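Local coordinates for CELL WALL surface anchor family protein (Streptococcus pneumoniae, PDB 2WW8) that serves as the adhesin of the bacterial pilus and probably recognises host cells through an integrin-like, metal-binding domain, at residues A[136-141]-A[166-171]; A[143-148]-A[173-178]; A[191-196]-A[202-207]. All coordinates share one frame; numbering follows the deposited sequence.

Contact 1: A[136-141]-A[166-171]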
loop_
_atom_site.group_PDB
_atom_site.type_symbol
_atom_site.label_atom_id
_atom_site.label_comp_id
_atom_site.label_asym_id
_atom_site.label_seq_id
_atom_site.Cartn_x
_atom_site.Cartn_y
_atom_site.Cartn_z
ATOM N N ASN A 136 33.292 1.023 22.322
ATOM C CA ASN A 136 32.889 0.372 21.081
ATOM C C ASN A 136 32.606 1.440 20.048
ATOM O O ASN A 136 31.858 2.365 20.330
ATOM C CB ASN A 136 31.723 -0.555 21.337
ATOM C CG ASN A 136 32.024 -1.484 22.478
ATOM O OD1 ASN A 136 32.921 -2.317 22.394
ATOM N ND2 ASN A 136 31.311 -1.317 23.575
ATOM N N ARG A 137 33.222 1.347 18.877
ATOM C CA ARG A 137 33.133 2.442 17.922
ATOM C C ARG A 137 32.200 2.151 16.733
ATOM O O ARG A 137 32.135 1.020 16.249
ATOM C CB ARG A 137 34.535 2.815 17.445
ATOM C CG ARG A 137 34.672 4.271 17.031
ATOM C CD ARG A 137 35.416 5.106 18.069
ATOM N NE ARG A 137 36.050 6.260 17.424
ATOM C CZ ARG A 137 37.266 6.276 16.866
ATOM N NH1 ARG A 137 38.048 5.192 16.856
ATOM N NH2 ARG A 137 37.716 7.400 16.308
ATOM N N GLU A 138 31.496 3.184 16.272
ATOM C CA GLU A 138 30.662 3.105 15.077
ATOM C C GLU A 138 31.457 2.541 13.918
ATOM O O GLU A 138 32.529 3.042 13.632
ATOM C CB GLU A 138 30.222 4.494 14.621
ATOM C CG GLU A 138 29.399 5.273 15.617
ATOM C CD GLU A 138 27.993 4.718 15.734
ATOM O OE1 GLU A 138 27.466 4.186 14.730
ATOM O OE2 GLU A 138 27.420 4.829 16.838
ATOM N N GLU A 139 30.917 1.537 13.242
ATOM C CA GLU A 139 31.443 1.042 11.985
ATOM C C GLU A 139 30.489 1.388 10.824
ATOM O O GLU A 139 29.276 1.462 11.031
ATOM C CB GLU A 139 31.616 -0.466 12.138
ATOM C CG GLU A 139 32.243 -1.136 10.940
ATOM C CD GLU A 139 33.658 -0.637 10.711
ATOM O OE1 GLU A 139 33.818 0.392 10.010
ATOM O OE2 GLU A 139 34.586 -1.280 11.245
ATOM N N ALA A 140 31.023 1.608 9.622
ATOM C CA ALA A 140 30.241 1.965 8.448
ATOM C C ALA A 140 29.625 0.700 7.872
ATOM O O ALA A 140 30.232 -0.367 7.927
ATOM C CB ALA A 140 31.115 2.628 7.406
ATOM N N LEU A 141 28.409 0.822 7.345
ATOM C CA LEU A 141 27.699 -0.309 6.730
ATOM C C LEU A 141 28.261 -0.565 5.338
ATOM O O LEU A 141 28.744 0.372 4.706
ATOM C CB LEU A 141 26.221 0.020 6.624
ATOM C CG LEU A 141 25.308 -0.232 7.823
ATOM C CD1 LEU A 141 24.038 0.479 7.526
ATOM C CD2 LEU A 141 25.031 -1.717 8.000
ATOM N N SER A 166 15.504 3.755 7.365
ATOM C CA SER A 166 16.582 2.826 7.736
ATOM C C SER A 166 18.004 3.270 7.320
ATOM O O SER A 166 18.966 2.519 7.515
ATOM C CB SER A 166 16.257 1.396 7.285
ATOM O OG SER A 166 16.354 1.358 5.883
ATOM N N GLU A 167 18.119 4.477 6.753
ATOM C CA GLU A 167 19.390 5.052 6.311
ATOM C C GLU A 167 20.273 5.317 7.522
ATOM O O GLU A 167 19.817 5.904 8.505
ATOM C CB GLU A 167 19.234 6.353 5.520
ATOM C CG GLU A 167 20.542 6.838 4.835
ATOM C CD GLU A 167 20.997 8.264 5.223
ATOM O OE1 GLU A 167 20.125 9.107 5.542
ATOM O OE2 GLU A 167 22.220 8.579 5.228
ATOM N N LYS A 168 21.519 4.858 7.436
ATOM C CA LYS A 168 22.556 5.138 8.439
ATOM C C LYS A 168 23.870 5.481 7.743
ATOM O O LYS A 168 24.629 4.605 7.313
ATOM C CB LYS A 168 22.730 3.961 9.410
ATOM C CG LYS A 168 23.722 4.154 10.551
ATOM C CD LYS A 168 23.083 4.818 11.767
ATOM C CE LYS A 168 24.220 5.124 12.746
ATOM N NZ LYS A 168 23.865 6.120 13.796
ATOM N N ASN A 169 24.118 6.781 7.620
ATOM C CA ASN A 169 25.370 7.265 7.061
ATOM C C ASN A 169 25.590 6.860 5.607
ATOM O O ASN A 169 26.663 6.373 5.248
ATOM C CB ASN A 169 26.534 6.830 7.955
ATOM C CG ASN A 169 26.684 7.723 9.179
ATOM O OD1 ASN A 169 26.799 8.943 9.049
ATOM N ND2 ASN A 169 26.694 7.123 10.366
ATOM N N GLY A 170 24.567 7.074 4.782
ATOM C CA GLY A 170 24.650 6.799 3.352
ATOM C C GLY A 170 24.274 5.387 2.958
ATOM O O GLY A 170 24.129 5.111 1.773
ATOM N N GLN A 171 24.092 4.487 3.923
ATOM C CA GLN A 171 23.668 3.122 3.596
ATOM C C GLN A 171 22.396 2.726 4.332
ATOM O O GLN A 171 21.984 3.403 5.272
ATOM C CB GLN A 171 24.790 2.125 3.900
ATOM C CG GLN A 171 26.088 2.373 3.102
ATOM C CD GLN A 171 25.879 2.165 1.601
ATOM O OE1 GLN A 171 25.732 3.133 0.851
ATOM N NE2 GLN A 171 25.848 0.908 1.161
HETATM O O HOH W 1 27.028 3.142 7.190
#
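Leu141 and Gln171 form the heart of a small, mostly apolar surface contact between the chain leaving strand 135-137 and the tip of the hairpin that joins strands 167-168 and 171-184. The two side chains run antiparallel alongside one another: Leu141 CB lies 3.7 Å from Gln171 CB, while Gln171 CG rests 3.7 Å from Leu141 O. The methyl CD1 of Leu141 reaches over to Lys168 CB at 4.2 Å. Gln171 turns its aliphatic part to the leucine, and its NE2 bonds to Ser142 O. One water adds a polar link, accepting from Leu141 N at 2.7 Å and donating to Lys168 O at 2.8 Å. Two sheets adjoin here: strand 135-137 is the edge strand of one that includes 724-730, where Arg137 forms salt bridges to Glu726 and Glu88. The hairpin tip is a type I' turn from Lys168 to Gln171, with Asn169 and Gly170, a pair well suited to the positive phi angles there, at its corners. With CG opposite the backbone N (chi1 -177°) and a bend at chi2, Lys168 brings CE near Glu138 OE1. Its NZ stays 4.2 Å from Glu138 OE1, too far for a salt bridge, so any attraction is probably weak.

Contact 2: A[143-148]-A[173-178]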
loop_
_atom_site.group_PDB
_atom_site.type_symbol
_atom_site.label_atom_id
_atom_site.label_comp_id
_atom_site.label_asym_id
_atom_site.label_seq_id
_atom_site.Cartn_x
_atom_site.Cartn_y
_atom_site.Cartn_z
ATOM N N ASP A 143 28.114 -1.494 1.200
ATOM C CA ASP A 143 27.242 -1.144 0.071
ATOM C C ASP A 143 26.713 -2.332 -0.750
ATOM O O ASP A 143 26.314 -2.156 -1.912
ATOM C CB ASP A 143 27.929 -0.122 -0.854
ATOM C CG ASP A 143 29.120 -0.711 -1.610
ATOM O OD1 ASP A 143 29.483 -1.891 -1.368
ATOM O OD2 ASP A 143 29.697 0.019 -2.455
ATOM N N GLN A 144 26.707 -3.515 -0.136
ATOM C CA GLN A 144 26.156 -4.745 -0.715
ATOM C C GLN A 144 24.689 -5.023 -0.371
ATOM O O GLN A 144 24.325 -5.148 0.794
ATOM C CB GLN A 144 27.001 -5.947 -0.279
ATOM C CG GLN A 144 28.451 -5.810 -0.712
ATOM C CD GLN A 144 28.604 -5.878 -2.220
ATOM O OE1 GLN A 144 29.046 -4.917 -2.852
ATOM N NE2 GLN A 144 28.236 -7.015 -2.805
ATOM N N TYR A 145 23.847 -5.161 -1.388
ATOM C CA TYR A 145 22.408 -5.389 -1.193
ATOM C C TYR A 145 21.967 -6.512 -2.110
ATOM O O TYR A 145 22.332 -6.507 -3.282
ATOM C CB TYR A 145 21.603 -4.137 -1.571
ATOM C CG TYR A 145 21.978 -2.968 -0.702
ATOM C CD1 TYR A 145 21.348 -2.763 0.523
ATOM C CD2 TYR A 145 22.996 -2.091 -1.083
ATOM C CE1 TYR A 145 21.720 -1.701 1.354
ATOM C CE2 TYR A 145 23.363 -1.036 -0.273
ATOM C CZ TYR A 145 22.721 -0.842 0.938
ATOM O OH TYR A 145 23.092 0.203 1.751
ATOM N N PRO A 146 21.183 -7.471 -1.593
ATOM C CA PRO A 146 20.529 -8.330 -2.586
ATOM C C PRO A 146 19.416 -7.557 -3.291
ATOM O O PRO A 146 18.814 -6.651 -2.712
ATOM C CB PRO A 146 19.916 -9.449 -1.740
ATOM C CG PRO A 146 19.576 -8.758 -0.439
ATOM C CD PRO A 146 20.779 -7.802 -0.215
ATOM N N GLN A 147 19.148 -7.935 -4.533
ATOM C CA GLN A 147 18.265 -7.178 -5.391
ATOM C C GLN A 147 16.902 -7.837 -5.663
ATOM O O GLN A 147 15.949 -7.162 -6.066
ATOM C CB GLN A 147 19.051 -6.902 -6.659
ATOM C CG GLN A 147 20.315 -6.185 -6.209
ATOM C CD GLN A 147 20.624 -5.043 -7.096
ATOM O OE1 GLN A 147 21.506 -5.144 -7.960
ATOM N NE2 GLN A 147 19.867 -3.958 -6.933
ATOM N N THR A 148 16.819 -9.142 -5.419
ATOM C CA THR A 148 15.606 -9.911 -5.705
ATOM C C THR A 148 15.377 -10.970 -4.621
ATOM O O THR A 148 16.334 -11.407 -3.950
ATOM C CB THR A 148 15.645 -10.615 -7.067
ATOM O OG1 THR A 148 16.591 -11.671 -6.968
ATOM C CG2 THR A 148 16.024 -9.686 -8.223
ATOM N N LYS A 173 19.744 -0.107 6.310
ATOM C CA LYS A 173 19.673 -1.256 7.212
ATOM C C LYS A 173 18.524 -2.243 6.928
ATOM O O LYS A 173 18.503 -3.370 7.446
ATOM C CB LYS A 173 19.693 -0.756 8.660
ATOM C CG LYS A 173 21.093 -0.404 9.099
ATOM C CD LYS A 173 21.151 0.311 10.434
ATOM C CE LYS A 173 20.922 -0.674 11.565
ATOM N NZ LYS A 173 21.351 -0.121 12.888
ATOM N N ALA A 174 17.607 -1.846 6.055
ATOM C CA ALA A 174 16.414 -2.658 5.817
ATOM C C ALA A 174 15.909 -2.521 4.393
ATOM O O ALA A 174 16.061 -1.440 3.789
ATOM C CB ALA A 174 15.311 -2.271 6.786
ATOM N N LEU A 175 15.305 -3.616 3.919
ATOM C CA LEU A 175 14.779 -3.807 2.550
ATOM C C LEU A 175 13.361 -4.383 2.577
ATOM O O LEU A 175 13.063 -5.323 3.344
ATOM C CB LEU A 175 15.650 -4.742 1.678
ATOM C CG LEU A 175 17.168 -4.433 1.643
ATOM C CD1 LEU A 175 17.967 -5.566 1.026
ATOM C CD2 LEU A 175 17.496 -3.113 0.942
ATOM N N ASN A 176 12.519 -3.822 1.713
ATOM C CA ASN A 176 11.180 -4.313 1.506
ATOM C C ASN A 176 11.093 -4.886 0.091
ATOM O O ASN A 176 11.795 -4.430 -0.822
ATOM C CB ASN A 176 10.156 -3.187 1.638
ATOM C CG ASN A 176 9.566 -3.091 3.043
ATOM O OD1 ASN A 176 9.585 -4.056 3.831
ATOM N ND2 ASN A 176 9.032 -1.912 3.371
ATOM N N PRO A 177 10.201 -5.861 -0.077
ATOM C CA PRO A 177 9.812 -6.278 -1.411
ATOM C C PRO A 177 9.134 -5.106 -2.085
ATOM O O PRO A 177 8.470 -4.289 -1.415
ATOM C CB PRO A 177 8.726 -7.333 -1.178
ATOM C CG PRO A 177 8.394 -7.270 0.281
ATOM C CD PRO A 177 9.558 -6.654 0.999
ATOM N N ASN A 178 9.243 -5.101 -3.418
ATOM C CA ASN A 178 8.543 -4.123 -4.217
ATOM C C ASN A 178 8.015 -4.666 -5.540
ATOM O O ASN A 178 8.808 -5.139 -6.355
ATOM C CB ASN A 178 9.465 -2.931 -4.482
ATOM C CG ASN A 178 8.731 -1.776 -5.148
ATOM O OD1 ASN A 178 7.765 -1.254 -4.597
ATOM N ND2 ASN A 178 9.187 -1.377 -6.329
#
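Tyr145 and Leu175 each place CG beside the backbone N and opposite the carbonyl carbon (chi1 -62° and -50°), which swings the ring and the branched isobutyl group toward each other from the two backbones. Their side chains meet at about a right angle, Leu175 CD2 approaching Tyr145 CD1 obliquely at 3.9 Å. The other methyl of the leucine, CD1, serves the next residue: it lies 3.8 Å from Pro146 CD and almost as close to Pro146 CG. The two methyls thus touch two consecutive residues, a task for which leucine, with methyls pointing apart, is well shaped. Proline offers a compact, rigid ring of carbon atoms, and Tyr145 an aromatic ring that carries a polar end past the leucine. No hydrogen bond crosses between 143-148 and 173-178: the loop between strands 135-137 and 148-150 packs on strand 171-184 through apolar groups alone. The phenol oxygen of Tyr145 is hydrogen-bonded to the backbone N of His172, and its ring makes a cation-pi contact with Lys162. Phe691 packs on Pro146, and Leu175 also touches Ile160 and Lys162 of strand 157-162, the antiparallel neighbour of strand 171-184, which pairs with strands 717-718 and 187-196 as well.

Contact 3: A[191-196]-A[202-207]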
loop_
_atom_site.group_PDB
_atom_site.type_symbol
_atom_site.label_atom_id
_atom_site.label_comp_id
_atom_site.label_asym_id
_atom_site.label_seq_id
_atom_site.Cartn_x
_atom_site.Cartn_y
_atom_site.Cartn_z
ATOM N N LYS A 191 3.133 -8.103 2.607
ATOM C CA LYS A 191 4.021 -8.157 3.759
ATOM C C LYS A 191 5.094 -7.095 3.613
ATOM O O LYS A 191 5.711 -6.943 2.534
ATOM C CB LYS A 191 4.692 -9.516 3.853
ATOM C CG LYS A 191 5.497 -9.602 5.183
ATOM C CD LYS A 191 5.829 -11.049 5.530
ATOM C CE LYS A 191 6.781 -11.011 6.708
ATOM N NZ LYS A 191 7.382 -12.354 6.839
ATOM N N ARG A 192 5.328 -6.305 4.659
ATOM C CA ARG A 192 6.380 -5.277 4.579
ATOM C C ARG A 192 6.830 -4.859 5.975
ATOM O O ARG A 192 6.141 -5.099 6.956
ATOM C CB ARG A 192 5.875 -4.039 3.800
ATOM C CG ARG A 192 4.720 -3.298 4.494
ATOM C CD ARG A 192 4.559 -1.909 3.934
ATOM N NE ARG A 192 3.377 -1.289 4.562
ATOM C CZ ARG A 192 3.134 0.013 4.615
ATOM N NH1 ARG A 192 3.987 0.834 4.018
ATOM N NH2 ARG A 192 2.052 0.506 5.235
ATOM N N ILE A 193 7.978 -4.210 6.053
ATOM C CA ILE A 193 8.316 -3.417 7.230
ATOM C C ILE A 193 7.522 -2.130 6.968
ATOM O O ILE A 193 7.670 -1.523 5.899
ATOM C CB ILE A 193 9.859 -3.174 7.322
ATOM C CG1 ILE A 193 10.618 -4.476 7.643
ATOM C CG2 ILE A 193 10.186 -2.127 8.419
ATOM C CD1 ILE A 193 12.065 -4.434 7.185
ATOM N N TYR A 194 6.637 -1.732 7.891
ATOM C CA TYR A 194 5.885 -0.478 7.683
ATOM C C TYR A 194 6.367 0.687 8.556
ATOM O O TYR A 194 5.944 1.842 8.401
ATOM C CB TYR A 194 4.384 -0.666 7.895
ATOM C CG TYR A 194 3.990 -0.818 9.357
ATOM C CD1 TYR A 194 4.229 -1.991 10.054
ATOM C CD2 TYR A 194 3.372 0.238 10.019
ATOM C CE1 TYR A 194 3.853 -2.123 11.380
ATOM C CE2 TYR A 194 3.002 0.159 11.328
ATOM C CZ TYR A 194 3.233 -1.024 11.993
ATOM O OH TYR A 194 2.836 -1.091 13.294
ATOM N N GLN A 195 7.235 0.374 9.500
ATOM C CA GLN A 195 7.893 1.402 10.284
ATOM C C GLN A 195 9.158 0.881 10.939
ATOM O O GLN A 195 9.280 -0.306 11.237
ATOM C CB GLN A 195 6.963 2.027 11.339
ATOM C CG GLN A 195 6.464 1.075 12.430
ATOM C CD GLN A 195 5.533 1.785 13.440
ATOM O OE1 GLN A 195 5.003 2.858 13.166
ATOM N NE2 GLN A 195 5.355 1.189 14.604
ATOM N N VAL A 196 10.072 1.823 11.158
ATOM C CA VAL A 196 11.296 1.620 11.905
ATOM C C VAL A 196 10.968 2.135 13.321
ATOM O O VAL A 196 10.696 3.334 13.493
ATOM C CB VAL A 196 12.425 2.423 11.180
ATOM C CG1 VAL A 196 13.805 2.314 11.841
ATOM C CG2 VAL A 196 12.451 1.988 9.704
ATOM N N ASN A 202 17.772 -1.857 15.993
ATOM C CA ASN A 202 17.254 -2.839 15.035
ATOM C C ASN A 202 15.845 -3.380 15.264
ATOM O O ASN A 202 15.624 -4.596 15.139
ATOM C CB ASN A 202 18.220 -4.015 14.954
ATOM C CG ASN A 202 19.634 -3.558 14.632
ATOM O OD1 ASN A 202 19.843 -2.804 13.673
ATOM N ND2 ASN A 202 20.603 -3.991 15.440
ATOM N N GLN A 203 14.917 -2.472 15.556
ATOM C CA GLN A 203 13.543 -2.773 15.958
ATOM C C GLN A 203 12.647 -2.222 14.872
ATOM O O GLN A 203 12.768 -1.042 14.503
ATOM C CB GLN A 203 13.204 -2.054 17.261
ATOM C CG GLN A 203 13.754 -2.758 18.480
ATOM C CD GLN A 203 13.302 -2.137 19.780
ATOM O OE1 GLN A 203 12.164 -1.684 19.888
ATOM N NE2 GLN A 203 14.187 -2.083 20.767
ATOM N N TYR A 204 11.776 -3.093 14.361
ATOM C CA TYR A 204 10.890 -2.723 13.246
ATOM C C TYR A 204 9.497 -3.246 13.468
ATOM O O TYR A 204 9.277 -4.307 14.102
ATOM C CB TYR A 204 11.411 -3.380 11.961
ATOM C CG TYR A 204 12.841 -2.978 11.602
ATOM C CD1 TYR A 204 13.936 -3.609 12.183
ATOM C CD2 TYR A 204 13.074 -1.933 10.722
ATOM C CE1 TYR A 204 15.251 -3.231 11.848
ATOM C CE2 TYR A 204 14.357 -1.563 10.371
ATOM C CZ TYR A 204 15.440 -2.197 10.939
ATOM O OH TYR A 204 16.722 -1.774 10.564
ATOM N N GLY A 205 8.554 -2.507 12.884
ATOM C CA GLY A 205 7.192 -3.013 12.788
ATOM C C GLY A 205 6.912 -3.718 11.462
ATOM O O GLY A 205 7.312 -3.199 10.409
ATOM N N ILE A 206 6.207 -4.851 11.527
ATOM C CA ILE A 206 5.908 -5.671 10.378
ATOM C C ILE A 206 4.388 -5.646 10.191
ATOM O O ILE A 206 3.642 -5.732 11.163
ATOM C CB ILE A 206 6.333 -7.149 10.596
ATOM C CG1 ILE A 206 7.813 -7.240 10.987
ATOM C CG2 ILE A 206 6.188 -7.890 9.286
ATOM C CD1 ILE A 206 8.733 -6.713 9.931
ATOM N N GLU A 207 3.959 -5.559 8.937
ATOM C CA GLU A 207 2.543 -5.577 8.560
ATOM C C GLU A 207 2.298 -6.622 7.473
ATOM O O GLU A 207 3.017 -6.613 6.465
ATOM C CB GLU A 207 2.166 -4.183 8.014
ATOM C CG GLU A 207 0.742 -4.079 7.424
ATOM C CD GLU A 207 0.682 -2.913 6.448
ATOM O OE1 GLU A 207 1.013 -3.072 5.224
ATOM O OE2 GLU A 207 0.314 -1.836 6.972
#
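Arg192 and Glu207 cross over a hydrogen-bonded pair of this antiparallel hairpin, both chains extended, their guanidinium and carboxylate planes turned 46° apart. Arg192 NE donates to Glu207 OE1 at 3.0 Å from above the carboxylate plane, in a salt bridge to which NH2 and OE2 add a weak bond. Tyr194 CB lies over one face of the guanidinium, near its rim; the tyrosine ring is nearly parallel to the carboxylate of Glu207 (8°), and Tyr194 CD1 touches Glu207 CB at 3.6 Å. The ring reaches there because Tyr194 CG sits between the backbone N and the carbonyl carbon (chi1 74°). Tyr194 is the extra residue of a beta bulge that shifts the register between Ile193 and Gln195: its N bonds to Gly205 O at 3.0 Å, and Gly205 N to Gln195 O at 2.8 Å. Gly205, without a side chain, suits the spot beside the tyrosine ring and Gln195 CG. On the other face of the sheet, Ile193 CG2 meets Tyr204 CD2 and Ile193 CG1 meets Ile206 CD1, each at 3.7 Å. Lys191 NZ is covalently linked to Asn695 CG, an isopeptide bond as in other Gram-positive pilins, and hydrogen-bonded to Thr698 OG1. Strand 187-196 borders 171-184, and strand 203-218 borders 673-682.

Following the chain, 136-141 leaves strand 135-137, passes into 143-148, and only after strands 148-150 and 157-162 do the partners 166-171 and 173-178 arrive. Contacts 1 and 2 therefore cross, each closing a loop of 24 residues, and together they tie the segment leaving the edge strand 135-137 of the sheet with 724-730 to the separate strand group of 157-162 and 171-184. They are directly joined where Ser166 O probably accepts a hydrogen bond from Lys173 N. Contact 3 comes later, in series, as a local hairpin with five residues between its segments. It meets contact 2 along the neighbouring strands 171-184 and 187-196, where Asn176 OD1 probably accepts from Ile193 N.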